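Local coordinates for protein lipase (Streptomyces rimosus, PDB 5MAL) that hydrolyses triacylglycerols, preferring medium-length acyl chains, as well as p-nitrophenyl and naphthyl esters and long-chain acyl-CoA, as a secreted SGNH-family serine esterase, at residues Val5-Ser10 and Thr66-Gly71; Ala55-Val60 and Gln114-Gln119; Ala84-Thr89 and Asn164-Asp169; Thr91-Gln96 and Ala103-Ala108. One frame throughout, in Å; residues are numbered along the deposited sequence.

Contact 1 (Val5-Ser10 and Thr66-Gly71); sequences VALGDS and TPVNSG
Val5 meets Val68 at about a right angle, one branch of each isopropyl group doing the touching: Val5 CG1 lies 3.6 Å from Val68 CG2. Val5 holds CG1 opposite its own backbone N (chi1 -179°), which leaves CG2 beside that N; CG1 meets the side chains of Val68 and Pro67, while CG2 meets the Pro67 backbone. CG1 approaches the ring of Pro67 obliquely, 4.0 Å from Pro67 CG, whereas Val5 CG2 is set 3.5 Å from Pro67 O. Val68 CG2 and Pro67 CG reach Val5 CG1 from directions about a right angle apart. The CA atoms of Val5 and Val68 are 6.5 Å apart. In the three-layer fold of SGNH hydrolases this joins strand 3-8, inside the parallel sheet between strands 46-49 and 74-78, to the loop that follows helix 57-64. Two residues along the strand, Leu7 adds a lighter touch, its CD2 being 4.2 Å from Val68 CG2. Cutting Val5 back to an alanine removes both methyls and would probably leave Val68 CG2 and Pro67 without their partner, opening a gap between strand and loop. Beyond the pair, Val68 reaches Arg130 of helix 98-130, and Pro67 touches Asn48 of strand 46-49.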
loop_
_atom_site.group_PDB
_atom_site.type_symbol
_atom_site.label_atom_id
_atom_site.label_comp_id
_atom_site.label_asym_id
_atom_site.label_seq_id
_atom_site.Cartn_x
_atom_site.Cartn_y
_atom_site.Cartn_z
ATOM N N VAL A 5 13.753 -0.701 7.782
ATOM C CA VAL A 5 12.526 -1.314 8.278
ATOM C C VAL A 5 11.400 -1.062 7.298
ATOM O O VAL A 5 11.108 0.086 6.954
ATOM C CB VAL A 5 12.105 -0.784 9.636
ATOM C CG1 VAL A 5 10.822 -1.487 10.085
ATOM C CG2 VAL A 5 13.236 -0.989 10.667
ATOM N N ALA A 6 10.763 -2.139 6.858
ATOM C CA ALA A 6 9.646 -2.018 5.935
ATOM C C ALA A 6 8.351 -2.370 6.647
ATOM O O ALA A 6 8.100 -3.520 6.989
ATOM C CB ALA A 6 9.857 -2.903 4.734
ATOM N N LEU A 7 7.541 -1.342 6.857
ATOM C CA LEU A 7 6.272 -1.433 7.564
ATOM C C LEU A 7 5.111 -1.453 6.610
ATOM O O LEU A 7 5.249 -1.115 5.439
ATOM C CB LEU A 7 6.074 -0.219 8.472
ATOM C CG LEU A 7 7.227 0.168 9.374
ATOM C CD1 LEU A 7 6.915 1.550 9.877
ATOM C CD2 LEU A 7 7.317 -0.851 10.499
ATOM N N GLY A 8 3.945 -1.784 7.138
ATOM C CA GLY A 8 2.735 -1.524 6.399
ATOM C C GLY A 8 1.827 -2.705 6.213
ATOM O O GLY A 8 1.884 -3.679 6.978
ATOM N N ASP A 9 0.979 -2.600 5.188
ATOM C CA ASP A 9 -0.054 -3.591 4.943
ATOM C C ASP A 9 0.338 -4.464 3.775
ATOM O O ASP A 9 1.514 -4.643 3.511
ATOM C CB ASP A 9 -1.403 -2.930 4.695
ATOM C CG ASP A 9 -1.356 -1.875 3.609
ATOM O OD1 ASP A 9 -0.464 -1.928 2.730
ATOM O OD2 ASP A 9 -2.236 -0.996 3.631
ATOM N N SER A 10 -0.656 -4.990 3.074
ATOM C CA SER A 10 -0.417 -6.019 2.086
ATOM C C SER A 10 0.241 -5.452 0.837
ATOM O O SER A 10 0.833 -6.195 0.056
ATOM C CB SER A 10 -1.730 -6.695 1.732
ATOM O OG SER A 10 -2.708 -5.700 1.506
ATOM N N THR A 66 8.586 -2.712 16.267
ATOM C CA THR A 66 9.621 -3.264 17.141
ATOM C C THR A 66 11.076 -3.011 16.677
ATOM O O THR A 66 11.905 -2.577 17.483
ATOM C CB THR A 66 9.398 -4.773 17.354
ATOM O OG1 THR A 66 8.121 -4.966 17.980
ATOM C CG2 THR A 66 10.483 -5.371 18.227
ATOM N N PRO A 67 11.388 -3.236 15.385
ATOM C CA PRO A 67 12.778 -3.006 14.967
ATOM C C PRO A 67 13.098 -1.568 14.563
ATOM O O PRO A 67 14.200 -1.298 14.068
ATOM C CB PRO A 67 12.924 -3.939 13.759
ATOM C CG PRO A 67 11.564 -3.942 13.149
ATOM C CD PRO A 67 10.577 -3.817 14.295
ATOM N N VAL A 68 12.149 -0.659 14.746
ATOM C CA VAL A 68 12.376 0.738 14.412
ATOM C C VAL A 68 13.038 1.412 15.601
ATOM O O VAL A 68 12.456 1.479 16.672
ATOM C CB VAL A 68 11.069 1.462 14.070
ATOM C CG1 VAL A 68 11.329 2.927 13.798
ATOM C CG2 VAL A 68 10.411 0.788 12.871
ATOM N N ASN A 69 14.254 1.900 15.421
ATOM C CA ASN A 69 14.979 2.490 16.538
ATOM C C ASN A 69 16.025 3.473 16.028
ATOM O O ASN A 69 16.040 3.811 14.842
ATOM C CB ASN A 69 15.608 1.389 17.398
ATOM C CG ASN A 69 16.492 0.463 16.597
ATOM O OD1 ASN A 69 17.338 0.908 15.821
ATOM N ND2 ASN A 69 16.282 -0.833 16.759
ATOM N N SER A 70 16.895 3.952 16.914
ATOM C CA SER A 70 17.814 5.008 16.509
ATOM C C SER A 70 18.764 4.544 15.405
ATOM O O SER A 70 19.273 5.355 14.635
ATOM C CB SER A 70 18.603 5.534 17.711
ATOM O OG SER A 70 19.172 4.471 18.442
ATOM N N GLY A 71 18.966 3.238 15.302
ATOM C CA GLY A 71 19.841 2.697 14.275
ATOM C C GLY A 71 19.229 2.618 12.888
ATOM O O GLY A 71 19.930 2.394 11.907
#

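Contact 2 (Ala55-Val60 and Gln114-Gln119); sequences ARTGDV and QTLPAQ
The first turn of helix 57-64 packs against the long helix 98-130 of this SGNH-hydrolase fold, and Thr57 and Gln119 carry nearly all of the contact. Their CA atoms are 6.3 Å apart, and the two side chains cross at about a right angle. Thr57 OG1 stands between its own backbone N and carbonyl carbon (chi1 57°), a setting that turns the hydroxyl toward the aliphatic start of Gln119, with Thr57 OG1 3.5 Å from Gln119 CB. The methyl lies alongside, Thr57 CG2 being 4.0 Å from the same Gln119 CB and 3.9 Å from Gln119 O. This meeting is van der Waals packing, for the polar ends are bound elsewhere: Thr57 OG1 hydrogen-bonds Asp83, and Gln119 OE1 hydrogen-bonds Tyr111. A valine in place of Thr57 would probably leave Asp83 without this hydroxyl partner. At the N-cap position of helix 57-64, Arg56 N donates to Asp59 OD2 at 2.7 Å with an N-H...O angle of 164°, a nearly straight bond on the anti lone pair that ties the helix start to its first turn. Farther along helix 98-130, Val123 touches both Thr57 and Val60; Leu116 and Pro117 also lean on helix 159-180, through Ile170 and Val173 respectively, so helix 98-130 touches both helix 57-64 and helix 159-180.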
loop_
_atom_site.group_PDB
_atom_site.type_symbol
_atom_site.label_atom_id
_atom_site.label_comp_id
_atom_site.label_asym_id
_atom_site.label_seq_id
_atom_site.Cartn_x
_atom_site.Cartn_y
_atom_site.Cartn_z
ATOM N N ALA A 55 -2.915 -5.364 7.875
ATOM C CA ALA A 55 -2.529 -4.366 8.864
ATOM C C ALA A 55 -3.281 -3.056 8.748
ATOM O O ALA A 55 -3.432 -2.478 7.667
ATOM C CB ALA A 55 -1.036 -4.089 8.797
ATOM N N ARG A 56 -3.748 -2.591 9.903
ATOM C CA ARG A 56 -4.234 -1.236 10.069
ATOM C C ARG A 56 -3.148 -0.462 10.777
ATOM O O ARG A 56 -2.186 -1.062 11.261
ATOM C CB ARG A 56 -5.518 -1.191 10.903
ATOM C CG ARG A 56 -6.784 -1.654 10.205
ATOM C CD ARG A 56 -7.953 -1.667 11.197
ATOM N NE ARG A 56 -9.251 -1.702 10.527
ATOM C CZ ARG A 56 -9.746 -2.765 9.896
ATOM N NH1 ARG A 56 -9.051 -3.898 9.835
ATOM N NH2 ARG A 56 -10.940 -2.695 9.315
ATOM N N THR A 57 -3.319 0.854 10.877
ATOM C CA THR A 57 -2.379 1.687 11.620
ATOM C C THR A 57 -2.163 1.146 13.038
ATOM O O THR A 57 -1.052 1.193 13.556
ATOM C CB THR A 57 -2.852 3.149 11.701
ATOM O OG1 THR A 57 -4.151 3.196 12.297
ATOM C CG2 THR A 57 -2.901 3.790 10.307
ATOM N N GLY A 58 -3.226 0.619 13.641
ATOM C CA GLY A 58 -3.163 0.064 14.985
ATOM C C GLY A 58 -2.306 -1.184 15.061
ATOM O O GLY A 58 -1.640 -1.452 16.064
ATOM N N ASP A 59 -2.322 -1.958 13.984
ATOM C CA ASP A 59 -1.506 -3.156 13.898
ATOM C C ASP A 59 -0.047 -2.777 13.714
ATOM O O ASP A 59 0.846 -3.460 14.207
ATOM C CB ASP A 59 -1.986 -4.038 12.754
ATOM C CG ASP A 59 -3.431 -4.438 12.917
ATOM O OD1 ASP A 59 -3.746 -5.063 13.955
ATOM O OD2 ASP A 59 -4.251 -4.091 12.047
ATOM N N VAL A 60 0.190 -1.683 13.000
ATOM C CA VAL A 60 1.551 -1.207 12.836
ATOM C C VAL A 60 2.097 -0.845 14.219
ATOM O O VAL A 60 3.215 -1.225 14.579
ATOM C CB VAL A 60 1.640 0.002 11.879
ATOM C CG1 VAL A 60 3.052 0.527 11.843
ATOM C CG2 VAL A 60 1.198 -0.400 10.462
ATOM N N GLN A 114 -11.538 12.010 6.816
ATOM C CA GLN A 114 -11.834 12.514 8.161
ATOM C C GLN A 114 -11.047 11.822 9.272
ATOM O O GLN A 114 -10.420 12.474 10.117
ATOM C CB GLN A 114 -13.327 12.366 8.433
ATOM C CG GLN A 114 -14.195 13.208 7.514
ATOM C CD GLN A 114 -15.652 12.773 7.511
ATOM O OE1 GLN A 114 -16.130 12.139 8.451
ATOM N NE2 GLN A 114 -16.363 13.099 6.433
ATOM N N THR A 115 -11.089 10.497 9.252
ATOM C CA THR A 115 -10.687 9.675 10.385
ATOM C C THR A 115 -9.229 9.248 10.271
ATOM O O THR A 115 -8.490 9.208 11.255
ATOM C CB THR A 115 -11.576 8.426 10.486
ATOM O OG1 THR A 115 -12.955 8.791 10.301
ATOM C CG2 THR A 115 -11.393 7.753 11.812
ATOM N N LEU A 116 -8.821 8.921 9.051
ATOM C CA LEU A 116 -7.472 8.419 8.797
ATOM C C LEU A 116 -6.292 9.358 9.127
ATOM O O LEU A 116 -5.282 8.877 9.661
ATOM C CB LEU A 116 -7.363 7.985 7.328
ATOM C CG LEU A 116 -5.979 7.473 6.926
ATOM C CD1 LEU A 116 -5.609 6.218 7.712
ATOM C CD2 LEU A 116 -5.936 7.228 5.422
ATOM N N PRO A 117 -6.376 10.666 8.781
ATOM C CA PRO A 117 -5.198 11.518 9.002
ATOM C C PRO A 117 -4.609 11.407 10.408
ATOM O O PRO A 117 -3.388 11.337 10.538
ATOM C CB PRO A 117 -5.733 12.931 8.763
ATOM C CG PRO A 117 -6.842 12.748 7.827
ATOM C CD PRO A 117 -7.477 11.433 8.168
ATOM N N ALA A 118 -5.456 11.354 11.436
ATOM C CA ALA A 118 -4.954 11.322 12.805
ATOM C C ALA A 118 -4.321 9.983 13.125
ATOM O O ALA A 118 -3.429 9.900 13.971
ATOM C CB ALA A 118 -6.063 11.620 13.802
ATOM N N GLN A 119 -4.792 8.932 12.460
ATOM C CA GLN A 119 -4.244 7.613 12.695
ATOM C C GLN A 119 -2.898 7.500 12.021
ATOM O O GLN A 119 -2.009 6.828 12.521
ATOM C CB GLN A 119 -5.184 6.540 12.185
ATOM C CG GLN A 119 -6.517 6.556 12.879
ATOM C CD GLN A 119 -7.373 5.442 12.392
ATOM O OE1 GLN A 119 -7.641 5.340 11.193
ATOM N NE2 GLN A 119 -7.804 4.580 13.304
#

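Contact 3 (Ala84-Thr89 and Asn164-Asp169); sequences AGFADT and NAAADD
Phe86 directs the far end of its ring at the methyl of Ala166, the CZ atom of Phe86 lying 3.9 Å from Ala166 CB. The neighbouring ring atom shares the contact, Phe86 CE1 being 4.1 Å from that methyl, which places Ala166 beside the CE1-CZ bond. The approach to the ring is oblique, and Phe86 CZ also comes within 4.1 Å of Ala166 O. The CA atoms of Phe86 and Ala166 are 8.9 Å apart, a gap the phenyl ring spans, and the small alanine leaves the ring near the helix backbone. In the next shell, the turn carrying Phe86 is secured at Gly85, the N-cap residue of helix 86-96, whose phi of 72° suits glycine. Gly85 O is gripped twice by Thr89: Thr89 OG1 donates at 2.7 Å from above the carbonyl plane, and Thr89 N donates at 2.9 Å from the opposite face. A chi1 of -65° sets Thr89 OG1 beside its own backbone N, within reach of that carbonyl. On the other helix, Asp169 forms a salt bridge to Arg109 and Asp168 one to Arg143. The Phe86 side chain is about 8 Å from those of the nucleophile Ser10 and of His216, inferred to be catalytic: near them, but not in contact. The contact joins the start of helix 86-96 to helix 159-180, while Ile112 of helix 98-130 touches Phe86 as well.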
loop_
_atom_site.group_PDB
_atom_site.type_symbol
_atom_site.label_atom_id
_atom_site.label_comp_id
_atom_site.label_asym_id
_atom_site.label_seq_id
_atom_site.Cartn_x
_atom_site.Cartn_y
_atom_site.Cartn_z
ATOM N N ALA A 84 -9.396 2.222 6.292
ATOM C CA ALA A 84 -10.526 2.765 5.563
ATOM C C ALA A 84 -11.421 1.636 5.048
ATOM O O ALA A 84 -12.470 1.884 4.461
ATOM C CB ALA A 84 -10.041 3.638 4.418
ATOM N N GLY A 85 -11.000 0.398 5.293
ATOM C CA GLY A 85 -11.763 -0.777 4.907
ATOM C C GLY A 85 -11.769 -1.042 3.415
ATOM O O GLY A 85 -12.815 -1.352 2.844
ATOM N N PHE A 86 -10.607 -0.940 2.774
ATOM C CA PHE A 86 -10.526 -1.120 1.326
ATOM C C PHE A 86 -10.836 -2.544 0.879
ATOM O O PHE A 86 -11.592 -2.744 -0.071
ATOM C CB PHE A 86 -9.144 -0.722 0.804
ATOM C CG PHE A 86 -9.057 0.709 0.363
ATOM C CD1 PHE A 86 -10.016 1.623 0.758
ATOM C CD2 PHE A 86 -8.014 1.141 -0.440
ATOM C CE1 PHE A 86 -9.940 2.946 0.359
ATOM C CE2 PHE A 86 -7.933 2.459 -0.841
ATOM C CZ PHE A 86 -8.898 3.363 -0.444
ATOM N N ALA A 87 -10.229 -3.523 1.546
ATOM C CA ALA A 87 -10.465 -4.927 1.222
ATOM C C ALA A 87 -11.956 -5.244 1.305
ATOM O O ALA A 87 -12.549 -5.744 0.339
ATOM C CB ALA A 87 -9.668 -5.833 2.153
ATOM N N ASP A 88 -12.549 -4.933 2.457
ATOM C CA ASP A 88 -13.983 -5.090 2.682
ATOM C C ASP A 88 -14.813 -4.382 1.609
ATOM O O ASP A 88 -15.801 -4.927 1.107
ATOM C CB ASP A 88 -14.363 -4.549 4.062
ATOM C CG ASP A 88 -15.819 -4.823 4.421
ATOM O OD1 ASP A 88 -16.719 -4.103 3.925
ATOM O OD2 ASP A 88 -16.064 -5.761 5.211
ATOM N N THR A 89 -14.413 -3.158 1.280
ATOM C CA THR A 89 -15.090 -2.387 0.249
ATOM C C THR A 89 -15.059 -3.078 -1.114
ATOM O O THR A 89 -16.087 -3.195 -1.791
ATOM C CB THR A 89 -14.471 -1.009 0.108
ATOM O OG1 THR A 89 -14.695 -0.267 1.310
ATOM C CG2 THR A 89 -15.112 -0.288 -1.045
ATOM N N ASN A 164 -11.283 4.743 -7.730
ATOM C CA ASN A 164 -10.164 5.610 -8.077
ATOM C C ASN A 164 -10.132 6.846 -7.185
ATOM O O ASN A 164 -9.078 7.270 -6.732
ATOM C CB ASN A 164 -10.244 6.049 -9.535
ATOM C CG ASN A 164 -9.664 5.024 -10.487
ATOM O OD1 ASN A 164 -9.282 3.937 -10.088
ATOM N ND2 ASN A 164 -9.602 5.380 -11.749
ATOM N N ALA A 165 -11.305 7.429 -6.962
ATOM C CA ALA A 165 -11.418 8.631 -6.150
ATOM C C ALA A 165 -10.973 8.367 -4.718
ATOM O O ALA A 165 -10.337 9.219 -4.100
ATOM C CB ALA A 165 -12.855 9.164 -6.185
ATOM N N ALA A 166 -11.327 7.193 -4.199
ATOM C CA ALA A 166 -10.878 6.748 -2.887
ATOM C C ALA A 166 -9.360 6.699 -2.853
ATOM O O ALA A 166 -8.743 7.150 -1.905
ATOM C CB ALA A 166 -11.460 5.385 -2.549
ATOM N N ALA A 167 -8.760 6.135 -3.896
ATOM C CA ALA A 167 -7.305 6.119 -4.004
ATOM C C ALA A 167 -6.764 7.539 -4.030
ATOM O O ALA A 167 -5.821 7.867 -3.307
ATOM C CB ALA A 167 -6.873 5.376 -5.251
ATOM N N ASP A 168 -7.363 8.381 -4.872
ATOM C CA ASP A 168 -6.950 9.774 -4.954
ATOM C C ASP A 168 -7.029 10.423 -3.578
ATOM O O ASP A 168 -6.092 11.104 -3.147
ATOM C CB ASP A 168 -7.811 10.544 -5.959
ATOM C CG ASP A 168 -7.481 10.201 -7.398
ATOM O OD1 ASP A 168 -6.507 9.459 -7.620
ATOM O OD2 ASP A 168 -8.190 10.694 -8.306
ATOM N N ASP A 169 -8.133 10.172 -2.878
ATOM C CA ASP A 169 -8.331 10.720 -1.529
ATOM C C ASP A 169 -7.231 10.251 -0.603
ATOM O O ASP A 169 -6.633 11.062 0.101
ATOM C CB ASP A 169 -9.683 10.309 -0.937
ATOM C CG ASP A 169 -10.856 11.101 -1.510
ATOM O OD1 ASP A 169 -10.658 11.950 -2.401
ATOM O OD2 ASP A 169 -11.991 10.852 -1.070
#

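Contact 4 (Thr91-Gln96 and Ala103-Ala108); sequences TTCNLQ and ARIAKA
Thr92 lays its methyl over the aliphatic root of Arg104, with Thr92 CG2 4.0 Å from Arg104 CB and 4.1 Å from Arg104 CG. Together these residues pack two consecutive helices, 86-96 and 98-130, in a disulfide-linked helical hairpin whose covalent tie is Cys93-Cys101. The two side chains meet at about a right angle. Arg104 holds CG anti to the backbone N (chi1 -172°) and then bends at chi2 (62°), which carries the chain across Thr92 and on to Asp88, where Arg104 NE forms a salt bridge. The charge is thus paired one turn before Thr92 on the same helix, while the hydrocarbon part supplies the packing. The guanidinium group has Lys107 CE 3.9 Å above one face, offset toward the rim, and Ala108 N at its edge, in plane. In the backbone, Thr92 O accepts from both Leu95 N and Gln96 N. On the buried side Ile105 extends the interface toward Ala162 and Ile163 of helix 159-180. There the disulfide sulfur doubles as an apolar surface, Cys93 SG resting 4.2 Å from Ile105 CG1.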
loop_
_atom_site.group_PDB
_atom_site.type_symbol
_atom_site.label_atom_id
_atom_site.label_comp_id
_atom_site.label_asym_id
_atom_site.label_seq_id
_atom_site.Cartn_x
_atom_site.Cartn_y
_atom_site.Cartn_z
ATOM N N THR A 91 -14.614 -6.213 -1.741
ATOM C CA THR A 91 -15.415 -7.426 -1.664
ATOM C C THR A 91 -16.899 -7.116 -1.839
ATOM O O THR A 91 -17.605 -7.773 -2.622
ATOM C CB THR A 91 -15.180 -8.155 -0.330
ATOM O OG1 THR A 91 -13.890 -8.785 -0.362
ATOM C CG2 THR A 91 -16.258 -9.211 -0.086
ATOM N N THR A 92 -17.355 -6.094 -1.124
ATOM C CA THR A 92 -18.746 -5.673 -1.165
ATOM C C THR A 92 -19.114 -5.250 -2.574
ATOM O O THR A 92 -20.170 -5.611 -3.091
ATOM C CB THR A 92 -19.011 -4.507 -0.185
ATOM O OG1 THR A 92 -19.031 -5.005 1.157
ATOM C CG2 THR A 92 -20.333 -3.814 -0.496
ATOM N N CYS A 93 -18.215 -4.498 -3.197
ATOM C CA CYS A 93 -18.441 -3.974 -4.536
ATOM C C CYS A 93 -18.616 -5.050 -5.585
ATOM O O CYS A 93 -19.344 -4.873 -6.549
ATOM C CB CYS A 93 -17.286 -3.078 -4.952
ATOM S SG CYS A 93 -17.337 -1.488 -4.172
ATOM N N ASN A 94 -17.922 -6.160 -5.405
ATOM C CA ASN A 94 -17.949 -7.188 -6.413
ATOM C C ASN A 94 -19.026 -8.210 -6.138
ATOM O O ASN A 94 -19.261 -9.108 -6.944
ATOM C CB ASN A 94 -16.578 -7.840 -6.516
ATOM C CG ASN A 94 -15.614 -6.983 -7.292
ATOM O OD1 ASN A 94 -15.672 -6.934 -8.524
ATOM N ND2 ASN A 94 -14.748 -6.262 -6.583
ATOM N N LEU A 95 -19.708 -8.045 -5.010
ATOM C CA LEU A 95 -20.778 -8.960 -4.651
ATOM C C LEU A 95 -22.165 -8.326 -4.709
ATOM O O LEU A 95 -23.126 -8.961 -5.150
ATOM C CB LEU A 95 -20.530 -9.517 -3.254
ATOM C CG LEU A 95 -21.510 -10.594 -2.809
ATOM C CD1 LEU A 95 -21.614 -11.648 -3.893
ATOM C CD2 LEU A 95 -21.054 -11.212 -1.489
ATOM N N GLN A 96 -22.279 -7.077 -4.269
ATOM C CA GLN A 96 -23.601 -6.499 -4.025
ATOM C C GLN A 96 -24.071 -5.487 -5.061
ATOM O O GLN A 96 -25.189 -4.967 -4.963
ATOM C CB GLN A 96 -23.621 -5.855 -2.647
ATOM C CG GLN A 96 -23.370 -6.851 -1.545
ATOM C CD GLN A 96 -23.579 -6.242 -0.190
ATOM O OE1 GLN A 96 -24.021 -5.103 -0.082
ATOM N NE2 GLN A 96 -23.271 -6.994 0.854
ATOM N N ALA A 103 -22.055 3.227 -2.097
ATOM C CA ALA A 103 -22.299 3.533 -0.687
ATOM C C ALA A 103 -21.109 3.135 0.187
ATOM O O ALA A 103 -20.699 3.875 1.089
ATOM C CB ALA A 103 -23.561 2.821 -0.212
ATOM N N ARG A 104 -20.574 1.949 -0.080
ATOM C CA ARG A 104 -19.440 1.434 0.668
ATOM C C ARG A 104 -18.204 2.297 0.438
ATOM O O ARG A 104 -17.476 2.599 1.378
ATOM C CB ARG A 104 -19.167 -0.022 0.276
ATOM C CG ARG A 104 -18.130 -0.715 1.131
ATOM C CD ARG A 104 -18.583 -0.797 2.578
ATOM N NE ARG A 104 -17.507 -1.223 3.471
ATOM C CZ ARG A 104 -16.619 -0.394 4.018
ATOM N NH1 ARG A 104 -16.674 0.910 3.766
ATOM N NH2 ARG A 104 -15.673 -0.870 4.824
ATOM N N ILE A 105 -17.972 2.685 -0.816
ATOM C CA ILE A 105 -16.893 3.599 -1.170
ATOM C C ILE A 105 -17.036 4.947 -0.481
ATOM O O ILE A 105 -16.064 5.516 0.030
ATOM C CB ILE A 105 -16.844 3.857 -2.684
ATOM C CG1 ILE A 105 -16.641 2.557 -3.449
ATOM C CG2 ILE A 105 -15.733 4.857 -3.004
ATOM C CD1 ILE A 105 -15.261 2.080 -3.372
ATOM N N ALA A 106 -18.253 5.476 -0.495
ATOM C CA ALA A 106 -18.509 6.761 0.146
ATOM C C ALA A 106 -18.142 6.692 1.624
ATOM O O ALA A 106 -17.552 7.626 2.172
ATOM C CB ALA A 106 -19.972 7.165 -0.028
ATOM N N LYS A 107 -18.482 5.576 2.258
ATOM C CA LYS A 107 -18.186 5.384 3.672
ATOM C C LYS A 107 -16.671 5.311 3.837
ATOM O O LYS A 107 -16.108 5.928 4.725
ATOM C CB LYS A 107 -18.881 4.124 4.205
ATOM C CG LYS A 107 -18.415 3.650 5.577
ATOM C CD LYS A 107 -19.067 2.328 5.952
ATOM C CE LYS A 107 -18.433 1.733 7.203
ATOM N NZ LYS A 107 -19.024 0.404 7.557
ATOM N N ALA A 108 -16.010 4.590 2.939
ATOM C CA ALA A 108 -14.558 4.479 2.978
ATOM C C ALA A 108 -13.918 5.838 2.770
ATOM O O ALA A 108 -12.943 6.183 3.434
ATOM C CB ALA A 108 -14.063 3.485 1.919
#

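In the fold
Contacts 3 and 4 form one continuous patch, their centres 9 Å apart: both use helix 86-96, and they are joined by the salt bridge of Asp88 OD1 to Arg104 NE at 3.0 Å and by Thr89 CG2 packed 3.3 Å from Ile105 CD1. Contact 2 lies 14 Å from contact 3 between centres, without touching it, and shares helix 98-130 with contact 4. Contact 1 stands across the chain's centre from contacts 3 and 4, about 24 and 31 Å away between centres, yet touches contact 2, with Gly8 O 3.5 Å from Ala55 CB. Its segment 5-10 ends at the nucleophile Ser10, whose OG is hydrogen-bonded to His216 NE2.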